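Local coordinates for CBS domain protein (PDB 7LZG) that is of unknown function but, as a protein with paired CBS domains, probably serves a regulatory role by binding an adenosine-containing ligand, at residues Asn35-Thr40 / Leu78-Met83; His110-Glu115 / Ile131-Ile136; Gln59-Ile64 / Thr92-Ala97; Thr11-Gln16 / Lys138-Leu143. All blocks are in the same frame, centred on the assembly; numbering follows the deposited sequence.

Interaction 1: Asn35-Thr40 / Leu78-Met83; sequences NADHAT and LSQEIM
D37 N donates to M83 O across the contact (3.2 Å, 139° at the hydrogen). A36 N lies 3.3 Å from the same M83 O, and N35 CB rests beside it, so the oxygen sits over the first turn of helix 36-45. Next to this polar point the backbones come close enough for A36 CB and M83 CB to meet at 4.2 Å. The selenomethionine M83 makes its contact near the base, while its extended chain carries the selenium away from the 35-40 segment. Farther out, D37 OD1 rests on the CG methylene of Q80 at 3.6 Å, and CG lies anti to the backbone N of Q80 (chi1 -178°); the extended remainder carries the amide past the carboxylate, the two planes 38° apart. N35 is the N-cap of the helix: its side chain is set back over the helix start, where OD1 accepts from H38 N (2.9 Å) and holds the first turn in shape. T40 OG1 donates to A36 O one turn later. Around this pair, A36 joins T86 through the backbone, M83 rests on Y72 and Q73 of helix 66-76, and T40 packs on I69 of the same helix.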
loop_
_atom_site.group_PDB
_atom_site.type_symbol
_atom_site.label_atom_id
_atom_site.label_comp_id
_atom_site.label_asym_id
_atom_site.label_seq_id
_atom_site.Cartn_x
_atom_site.Cartn_y
_atom_site.Cartn_z
ATOM N N ASN B 35 -19.847 -4.164 -13.502
ATOM C CA ASN B 35 -20.753 -3.467 -12.599
ATOM C C ASN B 35 -20.109 -3.304 -11.226
ATOM O O ASN B 35 -19.389 -4.184 -10.748
ATOM C CB ASN B 35 -22.090 -4.205 -12.491
ATOM C CG ASN B 35 -21.965 -5.564 -11.835
ATOM O OD1 ASN B 35 -22.158 -5.701 -10.625
ATOM N ND2 ASN B 35 -21.651 -6.580 -12.630
ATOM N N ALA B 36 -20.370 -2.157 -10.596
ATOM C CA ALA B 36 -19.689 -1.802 -9.356
ATOM C C ALA B 36 -20.068 -2.706 -8.192
ATOM O O ALA B 36 -19.348 -2.731 -7.188
ATOM C CB ALA B 36 -19.982 -0.346 -8.996
ATOM N N ASP B 37 -21.175 -3.443 -8.293
ATOM C CA ASP B 37 -21.578 -4.316 -7.195
ATOM C C ASP B 37 -20.691 -5.553 -7.121
ATOM O O ASP B 37 -20.162 -5.886 -6.053
ATOM C CB ASP B 37 -23.046 -4.713 -7.349
ATOM C CG ASP B 37 -23.561 -5.506 -6.164
ATOM O OD1 ASP B 37 -23.713 -4.912 -5.075
ATOM O OD2 ASP B 37 -23.812 -6.721 -6.321
ATOM N N HIS B 38 -20.514 -6.248 -8.247
ATOM C CA HIS B 38 -19.678 -7.443 -8.245
ATOM C C HIS B 38 -18.199 -7.094 -8.142
ATOM O O HIS B 38 -17.403 -7.910 -7.659
ATOM C CB HIS B 38 -19.947 -8.275 -9.502
ATOM C CG HIS B 38 -19.339 -9.643 -9.462
ATOM N ND1 HIS B 38 -18.175 -9.960 -10.128
ATOM C CD2 HIS B 38 -19.735 -10.777 -8.837
ATOM C CE1 HIS B 38 -17.880 -11.230 -9.914
ATOM N NE2 HIS B 38 -18.811 -11.748 -9.133
ATOM N N ALA B 39 -17.810 -5.896 -8.588
ATOM C CA ALA B 39 -16.424 -5.468 -8.435
ATOM C C ALA B 39 -16.047 -5.312 -6.968
ATOM O O ALA B 39 -14.886 -5.528 -6.603
ATOM C CB ALA B 39 -16.189 -4.158 -9.188
ATOM N N THR B 40 -17.006 -4.941 -6.116
ATOM C CA THR B 40 -16.735 -4.880 -4.683
ATOM C C THR B 40 -16.444 -6.268 -4.126
ATOM O O THR B 40 -15.499 -6.453 -3.352
ATOM C CB THR B 40 -17.911 -4.237 -3.947
ATOM O OG1 THR B 40 -18.221 -2.973 -4.544
ATOM C CG2 THR B 40 -17.564 -4.019 -2.484
ATOM N N LEU B 78 -26.479 5.928 -3.791
ATOM C CA LEU B 78 -26.965 4.861 -4.653
ATOM C C LEU B 78 -27.302 3.618 -3.842
ATOM O O LEU B 78 -26.621 3.288 -2.866
ATOM C CB LEU B 78 -25.928 4.523 -5.723
ATOM C CG LEU B 78 -25.515 5.672 -6.645
ATOM C CD1 LEU B 78 -24.592 5.170 -7.741
ATOM C CD2 LEU B 78 -26.735 6.356 -7.238
ATOM N N SER B 79 -28.365 2.933 -4.254
ATOM C CA SER B 79 -28.774 1.680 -3.641
ATOM C C SER B 79 -27.967 0.526 -4.230
ATOM O O SER B 79 -27.145 0.703 -5.133
ATOM C CB SER B 79 -30.270 1.455 -3.839
ATOM O OG SER B 79 -30.576 1.292 -5.214
ATOM N N GLN B 80 -28.212 -0.682 -3.721
ATOM C CA GLN B 80 -27.464 -1.840 -4.198
ATOM C C GLN B 80 -27.849 -2.202 -5.627
ATOM O O GLN B 80 -26.987 -2.573 -6.432
ATOM C CB GLN B 80 -27.683 -3.026 -3.260
ATOM C CG GLN B 80 -26.911 -4.275 -3.650
ATOM C CD GLN B 80 -27.036 -5.375 -2.615
ATOM O OE1 GLN B 80 -27.715 -5.213 -1.602
ATOM N NE2 GLN B 80 -26.375 -6.501 -2.863
ATOM N N GLU B 81 -29.136 -2.093 -5.966
ATOM C CA GLU B 81 -29.574 -2.473 -7.305
ATOM C C GLU B 81 -29.060 -1.505 -8.363
ATOM O O GLU B 81 -28.781 -1.918 -9.494
ATOM C CB GLU B 81 -31.099 -2.551 -7.359
ATOM C CG GLU B 81 -31.642 -3.088 -8.676
ATOM C CD GLU B 81 -33.155 -3.111 -8.722
ATOM O OE1 GLU B 81 -33.788 -2.534 -7.813
ATOM O OE2 GLU B 81 -33.709 -3.707 -9.670
ATOM N N ILE B 82 -28.929 -0.221 -8.018
ATOM C CA ILE B 82 -28.435 0.764 -8.972
ATOM C C ILE B 82 -27.003 0.461 -9.387
ATOM O O ILE B 82 -26.592 0.805 -10.501
ATOM C CB ILE B 82 -28.576 2.182 -8.373
ATOM C CG1 ILE B 82 -30.056 2.528 -8.198
ATOM C CG2 ILE B 82 -27.885 3.230 -9.240
ATOM C CD1 ILE B 82 -30.309 3.956 -7.787
HETATM N N MSE B 83 -26.238 -0.211 -8.538
HETATM C CA MSE B 83 -24.852 -0.505 -8.868
HETATM C C MSE B 83 -24.671 -1.859 -9.538
HETATM O O MSE B 83 -23.573 -2.196 -9.977
HETATM C CB MSE B 83 -23.993 -0.409 -7.618
HETATM C CG MSE B 83 -23.810 1.023 -7.195
HETATM SE SE MSE B 83 -22.518 1.249 -5.785
HETATM C CE MSE B 83 -21.967 3.047 -6.238
#

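Interaction 2: His110-Glu115 / Ile131-Ile136; sequences HKLVDE and ITRKSI. With PO4 (phosphate ion), chain D; PO4 (phosphate ion), chain C.
The guanidinium group of R133 lies against the residues that follow the C-terminal end of helix 105-111, with E115 C over one face and L112 O at its edge, near the plane. O3 of the chain D phosphate also lies at the edge. R133 NE donates to L112 O at 2.8 Å, nearly straight at 167°, and the oxygen is only 3° out of the guanidinium plane. NH2 donates to the phosphate O3 at 3.2 Å, while E115 O is 3.1 Å from NH2. With partners on two of its nitrogens the group is probably held against rotation. The arginine leaves the first turn of helix 133-140 with CG anti to its carbonyl carbon (chi1 -58°) and stays extended as far as NE, which spans the gap to L112. Inward of this polar edge, L112 packs its CD1 tip to tip with I136 CD1 at 3.6 Å and crosses I131 at about a right angle, CD1 to CG2 at 3.9 Å. K134, one residue on, gives NZ to the chain C phosphate (O2, 3.1 Å). R133 NH1 and K134 NZ of the second subunit also bind the phosphates, which probably come from the crystallisation liquor and lie between the chains. The turn after one helix, docked where a strand runs straight into the next helix, fits the beta-alpha-beta-beta-alpha core of a CBS domain.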
loop_
_atom_site.group_PDB
_atom_site.type_symbol
_atom_site.label_atom_id
_atom_site.label_comp_id
_atom_site.label_asym_id
_atom_site.label_seq_id
_atom_site.Cartn_x
_atom_site.Cartn_y
_atom_site.Cartn_z
ATOM N N HIS B 110 10.486 8.917 -8.246
ATOM C CA HIS B 110 9.867 10.235 -8.170
ATOM C C HIS B 110 8.347 10.132 -8.210
ATOM O O HIS B 110 7.649 10.862 -7.498
ATOM C CB HIS B 110 10.383 11.119 -9.306
ATOM C CG HIS B 110 9.658 12.423 -9.438
ATOM N ND1 HIS B 110 9.658 13.381 -8.446
ATOM C CD2 HIS B 110 8.914 12.931 -10.451
ATOM C CE1 HIS B 110 8.944 14.420 -8.840
ATOM N NE2 HIS B 110 8.481 14.173 -10.053
ATOM N N LYS B 111 7.815 9.222 -9.030
ATOM C CA LYS B 111 6.369 9.048 -9.106
ATOM C C LYS B 111 5.829 8.225 -7.944
ATOM O O LYS B 111 4.669 8.398 -7.554
ATOM C CB LYS B 111 5.982 8.391 -10.431
ATOM C CG LYS B 111 6.172 9.279 -11.650
ATOM C CD LYS B 111 5.254 10.489 -11.605
ATOM C CE LYS B 111 5.426 11.353 -12.843
ATOM N NZ LYS B 111 5.178 10.582 -14.091
ATOM N N LEU B 112 6.643 7.332 -7.383
ATOM C CA LEU B 112 6.219 6.468 -6.291
ATOM C C LEU B 112 6.350 7.127 -4.926
ATOM O O LEU B 112 6.197 6.447 -3.906
ATOM C CB LEU B 112 7.006 5.156 -6.317
ATOM C CG LEU B 112 6.469 4.149 -7.331
ATOM C CD1 LEU B 112 7.354 2.925 -7.389
ATOM C CD2 LEU B 112 5.044 3.766 -6.973
ATOM N N VAL B 113 6.629 8.426 -4.878
ATOM C CA VAL B 113 6.553 9.158 -3.621
ATOM C C VAL B 113 5.223 9.895 -3.483
ATOM O O VAL B 113 4.787 10.153 -2.350
ATOM C CB VAL B 113 7.743 10.132 -3.472
ATOM C CG1 VAL B 113 7.593 11.325 -4.396
ATOM C CG2 VAL B 113 7.885 10.581 -2.032
ATOM N N ASP B 114 4.553 10.211 -4.592
ATOM C CA ASP B 114 3.222 10.803 -4.548
ATOM C C ASP B 114 2.120 9.755 -4.508
ATOM O O ASP B 114 1.026 10.035 -4.003
ATOM C CB ASP B 114 3.009 11.718 -5.757
ATOM C CG ASP B 114 4.051 12.814 -5.850
ATOM O OD1 ASP B 114 4.598 13.205 -4.797
ATOM O OD2 ASP B 114 4.322 13.287 -6.975
ATOM N N GLU B 115 2.385 8.559 -5.030
ATOM C CA GLU B 115 1.429 7.462 -5.023
ATOM C C GLU B 115 2.181 6.161 -4.788
ATOM O O GLU B 115 3.415 6.119 -4.803
ATOM C CB GLU B 115 0.634 7.403 -6.333
ATOM C CG GLU B 115 1.505 7.368 -7.573
ATOM C CD GLU B 115 0.703 7.482 -8.851
ATOM O OE1 GLU B 115 -0.518 7.228 -8.814
ATOM O OE2 GLU B 115 1.292 7.830 -9.894
ATOM N N ILE B 131 4.211 -0.813 -11.390
ATOM C CA ILE B 131 5.307 -0.789 -10.429
ATOM C C ILE B 131 4.766 -0.220 -9.126
ATOM O O ILE B 131 4.195 0.875 -9.115
ATOM C CB ILE B 131 6.497 0.051 -10.930
ATOM C CG1 ILE B 131 6.982 -0.458 -12.287
ATOM C CG2 ILE B 131 7.628 0.025 -9.914
ATOM C CD1 ILE B 131 8.065 0.396 -12.905
ATOM N N THR B 132 4.936 -0.962 -8.036
ATOM C CA THR B 132 4.403 -0.568 -6.742
ATOM C C THR B 132 5.537 -0.335 -5.752
ATOM O O THR B 132 6.668 -0.783 -5.953
ATOM C CB THR B 132 3.444 -1.631 -6.188
ATOM O OG1 THR B 132 4.140 -2.872 -6.027
ATOM C CG2 THR B 132 2.276 -1.834 -7.138
ATOM N N ARG B 133 5.219 0.389 -4.675
ATOM C CA ARG B 133 6.181 0.542 -3.588
ATOM C C ARG B 133 6.549 -0.811 -2.998
ATOM O O ARG B 133 7.712 -1.054 -2.651
ATOM C CB ARG B 133 5.614 1.451 -2.497
ATOM C CG ARG B 133 5.227 2.846 -2.945
ATOM C CD ARG B 133 5.161 3.771 -1.739
ATOM N NE ARG B 133 4.572 5.070 -2.042
ATOM C CZ ARG B 133 3.477 5.548 -1.467
ATOM N NH1 ARG B 133 2.820 4.856 -0.551
ATOM N NH2 ARG B 133 3.037 6.754 -1.811
ATOM N N LYS B 134 5.564 -1.702 -2.870
ATOM C CA LYS B 134 5.832 -3.057 -2.401
ATOM C C LYS B 134 6.823 -3.767 -3.311
ATOM O O LYS B 134 7.723 -4.469 -2.836
ATOM C CB LYS B 134 4.520 -3.838 -2.317
ATOM C CG LYS B 134 4.672 -5.316 -2.007
ATOM C CD LYS B 134 3.380 -6.061 -2.307
ATOM C CE LYS B 134 3.498 -7.541 -1.981
ATOM N NZ LYS B 134 3.643 -7.782 -0.519
ATOM N N SER B 135 6.681 -3.586 -4.625
ATOM C CA SER B 135 7.545 -4.291 -5.565
ATOM C C SER B 135 8.965 -3.737 -5.542
ATOM O O SER B 135 9.933 -4.487 -5.713
ATOM C CB SER B 135 6.954 -4.211 -6.971
ATOM O OG SER B 135 6.768 -2.868 -7.376
ATOM N N ILE B 136 9.110 -2.428 -5.334
ATOM C CA ILE B 136 10.442 -1.839 -5.250
ATOM C C ILE B 136 11.127 -2.255 -3.956
ATOM O O ILE B 136 12.336 -2.524 -3.937
ATOM C CB ILE B 136 10.359 -0.307 -5.395
ATOM C CG1 ILE B 136 10.374 0.076 -6.875
ATOM C CG2 ILE B 136 11.489 0.382 -4.642
ATOM C CD1 ILE B 136 10.633 1.538 -7.132
HETATM P P PO4 D . -0.146 7.876 0.053
HETATM O O1 PO4 D . -0.309 6.632 -0.787
HETATM O O2 PO4 D . -1.481 8.566 0.192
HETATM O O3 PO4 D . 0.837 8.813 -0.610
HETATM O O4 PO4 D . 0.370 7.494 1.421
HETATM P P PO4 C . 0.643 -5.248 0.753
HETATM O O1 PO4 C . 0.009 -4.510 -0.403
HETATM O O2 PO4 C . 0.832 -6.700 0.385
HETATM O O3 PO4 C . 1.986 -4.637 1.066
HETATM O O4 PO4 C . -0.247 -5.148 1.970
#

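Interaction 3: Gln59-Ile64 / Thr92-Ala97; sequences QFVGTI and TKTDVA
T63 and K93 form a single antiparallel, hydrogen-bonded bridge, by which the irregular 92-97 segment lies along strand 60-65, the outer strand of the first CBS motif's sheet. K93 N donates to T63 O at 2.9 Å, and the return bond from T63 N to K93 O is weak at 3.3 Å. Just before the bridge, V61 and G62 both face V53 in a classic beta bulge, and G62 CA makes a CH...O contact with K93 O (3.5 Å).

On one side of the pairing, T92 turns its methyl toward the strand: CG2, anti to the backbone N, touches T63 O at 3.6 Å and G62 C. Its hydroxyl bonds to I88 O, consistent with the methyl being the branch turned to the strand. T94 reaches the bulge with its own methyl, CG2 coming to 3.5 Å from V61 O and next to V61 CG1, the two side chains passing at a slant. V96 closes the other end with both branches. Its CG1 meets T63 OG1 at 3.6 Å, a hydroxyl that also has a weak hydrogen bond with R50 NE, and its CG2 lies at the edge of the F60 ring, near the ring plane and 4.1 Å from CZ. F60 also packs directly on P119 and V121 of strand 117-121, so strand 60-65 meets both the 92-97 loop and the second CBS motif's sheet. One face of the F60 ring is covered from within its own strand by G62 N, 3.8 Å above the plane over the ring centre.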
loop_
_atom_site.group_PDB
_atom_site.type_symbol
_atom_site.label_atom_id
_atom_site.label_comp_id
_atom_site.label_asym_id
_atom_site.label_seq_id
_atom_site.Cartn_x
_atom_site.Cartn_y
_atom_site.Cartn_z
ATOM N N GLN B 59 -7.225 -0.764 -23.494
ATOM C CA GLN B 59 -6.880 0.643 -23.314
ATOM C C GLN B 59 -6.937 1.003 -21.835
ATOM O O GLN B 59 -7.982 0.854 -21.194
ATOM C CB GLN B 59 -7.826 1.528 -24.119
ATOM C CG GLN B 59 -7.502 1.603 -25.601
ATOM C CD GLN B 59 -6.373 2.570 -25.903
ATOM O OE1 GLN B 59 -6.110 3.496 -25.134
ATOM N NE2 GLN B 59 -5.699 2.361 -27.027
ATOM N N PHE B 60 -5.817 1.476 -21.294
ATOM C CA PHE B 60 -5.740 1.797 -19.874
ATOM C C PHE B 60 -6.671 2.955 -19.542
ATOM O O PHE B 60 -6.520 4.059 -20.077
ATOM C CB PHE B 60 -4.304 2.138 -19.484
ATOM C CG PHE B 60 -4.158 2.606 -18.064
ATOM C CD1 PHE B 60 -4.149 1.698 -17.019
ATOM C CD2 PHE B 60 -4.033 3.956 -17.774
ATOM C CE1 PHE B 60 -4.017 2.125 -15.712
ATOM C CE2 PHE B 60 -3.901 4.390 -16.468
ATOM C CZ PHE B 60 -3.891 3.473 -15.436
ATOM N N VAL B 61 -7.632 2.704 -18.658
ATOM C CA VAL B 61 -8.544 3.745 -18.197
ATOM C C VAL B 61 -8.044 4.382 -16.909
ATOM O O VAL B 61 -7.965 5.607 -16.795
ATOM C CB VAL B 61 -9.961 3.161 -18.017
ATOM C CG1 VAL B 61 -10.950 4.262 -17.660
ATOM C CG2 VAL B 61 -10.395 2.426 -19.271
ATOM N N GLY B 62 -7.697 3.557 -15.929
ATOM C CA GLY B 62 -7.222 4.057 -14.658
ATOM C C GLY B 62 -7.126 2.928 -13.653
ATOM O O GLY B 62 -7.184 1.748 -14.008
ATOM N N THR B 63 -6.973 3.314 -12.393
ATOM C CA THR B 63 -6.943 2.377 -11.282
ATOM C C THR B 63 -8.181 2.570 -10.419
ATOM O O THR B 63 -8.762 3.657 -10.374
ATOM C CB THR B 63 -5.685 2.561 -10.429
ATOM O OG1 THR B 63 -5.668 3.886 -9.883
ATOM C CG2 THR B 63 -4.437 2.348 -11.271
ATOM N N ILE B 64 -8.583 1.504 -9.729
ATOM C CA ILE B 64 -9.762 1.543 -8.879
ATOM C C ILE B 64 -9.488 0.757 -7.604
ATOM O O ILE B 64 -8.732 -0.220 -7.599
ATOM C CB ILE B 64 -11.015 1.001 -9.607
ATOM C CG1 ILE B 64 -12.284 1.376 -8.841
ATOM C CG2 ILE B 64 -10.922 -0.508 -9.795
ATOM C CD1 ILE B 64 -13.557 0.948 -9.523
ATOM N N THR B 92 -13.802 5.098 -11.568
ATOM C CA THR B 92 -12.399 4.779 -11.778
ATOM C C THR B 92 -11.567 6.052 -11.701
ATOM O O THR B 92 -11.942 7.086 -12.263
ATOM C CB THR B 92 -12.209 4.093 -13.130
ATOM O OG1 THR B 92 -13.007 2.905 -13.176
ATOM C CG2 THR B 92 -10.751 3.722 -13.342
ATOM N N LYS B 93 -10.448 5.985 -10.985
ATOM C CA LYS B 93 -9.566 7.139 -10.834
ATOM C C LYS B 93 -8.731 7.271 -12.099
ATOM O O LYS B 93 -7.748 6.551 -12.292
ATOM C CB LYS B 93 -8.687 6.992 -9.597
ATOM C CG LYS B 93 -7.853 8.227 -9.287
ATOM C CD LYS B 93 -6.971 8.007 -8.068
ATOM C CE LYS B 93 -6.066 9.203 -7.816
ATOM N NZ LYS B 93 -5.132 8.962 -6.679
ATOM N N THR B 94 -9.131 8.187 -12.974
ATOM C CA THR B 94 -8.383 8.474 -14.187
ATOM C C THR B 94 -7.294 9.516 -13.976
ATOM O O THR B 94 -6.446 9.695 -14.858
ATOM C CB THR B 94 -9.334 8.941 -15.295
ATOM O OG1 THR B 94 -10.029 10.118 -14.864
ATOM C CG2 THR B 94 -10.347 7.851 -15.614
ATOM N N ASP B 95 -7.291 10.198 -12.830
ATOM C CA ASP B 95 -6.286 11.219 -12.532
ATOM C C ASP B 95 -5.128 10.581 -11.760
ATOM O O ASP B 95 -4.893 10.842 -10.579
ATOM C CB ASP B 95 -6.915 12.372 -11.759
ATOM C CG ASP B 95 -5.961 13.536 -11.567
ATOM O OD1 ASP B 95 -5.663 14.233 -12.560
ATOM O OD2 ASP B 95 -5.511 13.754 -10.424
ATOM N N VAL B 96 -4.399 9.719 -12.467
ATOM C CA VAL B 96 -3.238 9.030 -11.919
ATOM C C VAL B 96 -2.045 9.283 -12.829
ATOM O O VAL B 96 -2.193 9.499 -14.036
ATOM C CB VAL B 96 -3.477 7.511 -11.758
ATOM C CG1 VAL B 96 -4.628 7.250 -10.802
ATOM C CG2 VAL B 96 -3.741 6.865 -13.109
ATOM N N ALA B 97 -0.854 9.251 -12.240
ATOM C CA ALA B 97 0.384 9.410 -12.993
ATOM C C ALA B 97 0.874 8.045 -13.459
ATOM O O ALA B 97 0.947 7.100 -12.668
ATOM C CB ALA B 97 1.452 10.099 -12.145
#

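Interaction 4: Thr11-Gln16 / Lys138-Leu143; sequences TFLLGQ and KAVNAL
A139 O is met across the contact by the rim of the F12 ring, with CZ at 3.4 Å, and the same oxygen accepts from A142 N at 3.2 Å within the 138-143 segment. The phenyl group is enclosed on several sides. L143 comes from the opposite direction and lies over one face, its CD2 3.8 Å from the ring centroid and 20° off the normal, a CH-pi contact. Q16 CG lies above the other face, displaced toward the rim. A142 CB stands in the ring plane at the edge, 3.7 Å from CZ. F12 projects toward the opposing helix with CG anti to the backbone N (chi1 166°), which carries the ring across to L143. The bend at chi2 in Q16 folds the side chain back, so that CB and CG pack on A139 CB, CB at 3.7 Å, while OE1 reaches A142 CB. Beside the ring, L13 CD1 meets V140 CG1 at 3.9 Å, the two side chains crossing at a slant. L13 also rests on L109 of helix 105-111, and A6 of the second subunit packs on L143. Helix 4-14 is thus joined to the C-terminal end of the second CBS motif by apolar surfaces gathered round one aromatic ring. Cohesion here comes from burial and shape, consistent with the absence of any cross-segment hydrogen bond.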
loop_
_atom_site.group_PDB
_atom_site.type_symbol
_atom_site.label_atom_id
_atom_site.label_comp_id
_atom_site.label_asym_id
_atom_site.label_seq_id
_atom_site.Cartn_x
_atom_site.Cartn_y
_atom_site.Cartn_z
ATOM N N THR B 11 22.437 1.396 -10.733
ATOM C CA THR B 11 22.863 0.224 -11.493
ATOM C C THR B 11 22.286 -1.051 -10.896
ATOM O O THR B 11 21.862 -1.954 -11.628
ATOM C CB THR B 11 24.389 0.143 -11.532
ATOM O OG1 THR B 11 24.925 1.381 -12.012
ATOM C CG2 THR B 11 24.838 -0.984 -12.449
ATOM N N PHE B 12 22.257 -1.141 -9.564
ATOM C CA PHE B 12 21.679 -2.311 -8.913
ATOM C C PHE B 12 20.187 -2.417 -9.205
ATOM O O PHE B 12 19.698 -3.475 -9.619
ATOM C CB PHE B 12 21.935 -2.250 -7.408
ATOM C CG PHE B 12 21.102 -3.214 -6.617
ATOM C CD1 PHE B 12 21.418 -4.561 -6.588
ATOM C CD2 PHE B 12 19.997 -2.773 -5.907
ATOM C CE1 PHE B 12 20.648 -5.452 -5.864
ATOM C CE2 PHE B 12 19.224 -3.657 -5.183
ATOM C CZ PHE B 12 19.549 -4.999 -5.162
ATOM N N LEU B 13 19.445 -1.325 -8.995
ATOM C CA LEU B 13 18.007 -1.343 -9.247
ATOM C C LEU B 13 17.696 -1.605 -10.714
ATOM O O LEU B 13 16.691 -2.254 -11.028
ATOM C CB LEU B 13 17.377 -0.025 -8.796
ATOM C CG LEU B 13 16.467 -0.092 -7.566
ATOM C CD1 LEU B 13 17.231 -0.590 -6.353
ATOM C CD2 LEU B 13 15.843 1.266 -7.288
ATOM N N LEU B 14 18.539 -1.111 -11.625
ATOM C CA LEU B 14 18.358 -1.420 -13.040
ATOM C C LEU B 14 18.460 -2.915 -13.303
ATOM O O LEU B 14 17.876 -3.419 -14.270
ATOM C CB LEU B 14 19.383 -0.661 -13.881
ATOM C CG LEU B 14 19.107 0.819 -14.146
ATOM C CD1 LEU B 14 20.404 1.560 -14.416
ATOM C CD2 LEU B 14 18.156 0.971 -15.319
ATOM N N GLY B 15 19.195 -3.637 -12.463
ATOM C CA GLY B 15 19.250 -5.079 -12.521
ATOM C C GLY B 15 18.104 -5.789 -11.839
ATOM O O GLY B 15 18.125 -7.016 -11.729
ATOM N N GLN B 16 17.095 -5.049 -11.374
ATOM C CA GLN B 16 15.941 -5.630 -10.698
ATOM C C GLN B 16 14.650 -5.406 -11.478
ATOM O O GLN B 16 13.564 -5.457 -10.894
ATOM C CB GLN B 16 15.807 -5.060 -9.285
ATOM C CG GLN B 16 16.992 -5.352 -8.381
ATOM C CD GLN B 16 17.066 -6.807 -7.966
ATOM O OE1 GLN B 16 16.095 -7.370 -7.459
ATOM N NE2 GLN B 16 18.221 -7.426 -8.179
ATOM N N LYS B 138 10.765 -5.058 -2.575
ATOM C CA LYS B 138 11.278 -6.393 -2.863
ATOM C C LYS B 138 12.620 -6.317 -3.578
ATOM O O LYS B 138 13.499 -7.158 -3.357
ATOM C CB LYS B 138 10.271 -7.184 -3.698
ATOM C CG LYS B 138 9.137 -7.802 -2.899
ATOM C CD LYS B 138 8.385 -8.835 -3.725
ATOM C CE LYS B 138 7.323 -9.542 -2.898
ATOM N NZ LYS B 138 6.641 -10.616 -3.671
ATOM N N ALA B 139 12.799 -5.306 -4.431
ATOM C CA ALA B 139 14.050 -5.168 -5.167
ATOM C C ALA B 139 15.199 -4.819 -4.232
ATOM O O ALA B 139 16.270 -5.432 -4.296
ATOM C CB ALA B 139 13.903 -4.112 -6.262
ATOM N N VAL B 140 14.996 -3.835 -3.353
ATOM C CA VAL B 140 16.042 -3.457 -2.409
ATOM C C VAL B 140 16.217 -4.476 -1.297
ATOM O O VAL B 140 17.237 -4.447 -0.599
ATOM C CB VAL B 140 15.763 -2.067 -1.803
ATOM C CG1 VAL B 140 15.545 -1.042 -2.905
ATOM C CG2 VAL B 140 14.572 -2.122 -0.865
ATOM N N ASN B 141 15.251 -5.378 -1.110
ATOM C CA ASN B 141 15.433 -6.466 -0.158
ATOM C C ASN B 141 16.416 -7.516 -0.655
ATOM O O ASN B 141 16.800 -8.397 0.121
ATOM C CB ASN B 141 14.089 -7.118 0.168
ATOM C CG ASN B 141 13.409 -6.477 1.361
ATOM O OD1 ASN B 141 13.525 -6.960 2.487
ATOM N ND2 ASN B 141 12.705 -5.376 1.124
ATOM N N ALA B 142 16.827 -7.447 -1.924
ATOM C CA ALA B 142 17.924 -8.281 -2.396
ATOM C C ALA B 142 19.246 -7.899 -1.746
ATOM O O ALA B 142 20.191 -8.695 -1.776
ATOM C CB ALA B 142 18.042 -8.190 -3.918
ATOM N N LEU B 143 19.332 -6.700 -1.170
ATOM C CA LEU B 143 20.494 -6.271 -0.408
ATOM C C LEU B 143 20.394 -6.624 1.069
ATOM O O LEU B 143 21.362 -6.414 1.807
ATOM C CB LEU B 143 20.689 -4.756 -0.545
ATOM C CG LEU B 143 20.875 -4.177 -1.949
ATOM C CD1 LEU B 143 20.943 -2.658 -1.899
ATOM C CD2 LEU B 143 22.120 -4.748 -2.602
#

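Overall arrangement
Interactions 1 and 4 lie on opposite sides of the chain's centre, about 41 Å apart between centres. Only interaction 4 is a buried contact, largely apolar, with a carbonyl at the ring edge and the Q16 side chain folded against it; interactions 1, 2 and 3 are partly buried, the first held by a backbone bond at a helix start. Interactions 2 and 3 lie nearer the middle and touch where K111 packs on A97; one uses a guanidinium and phosphates, the other a strand-like bridge between the two CBS motifs. Helix 133-140 serves both interaction 2 and interaction 4, and both border the second subunit. Interaction 3 meets no other chain, and the segments of interactions 1 and 3 alternate along the sequence.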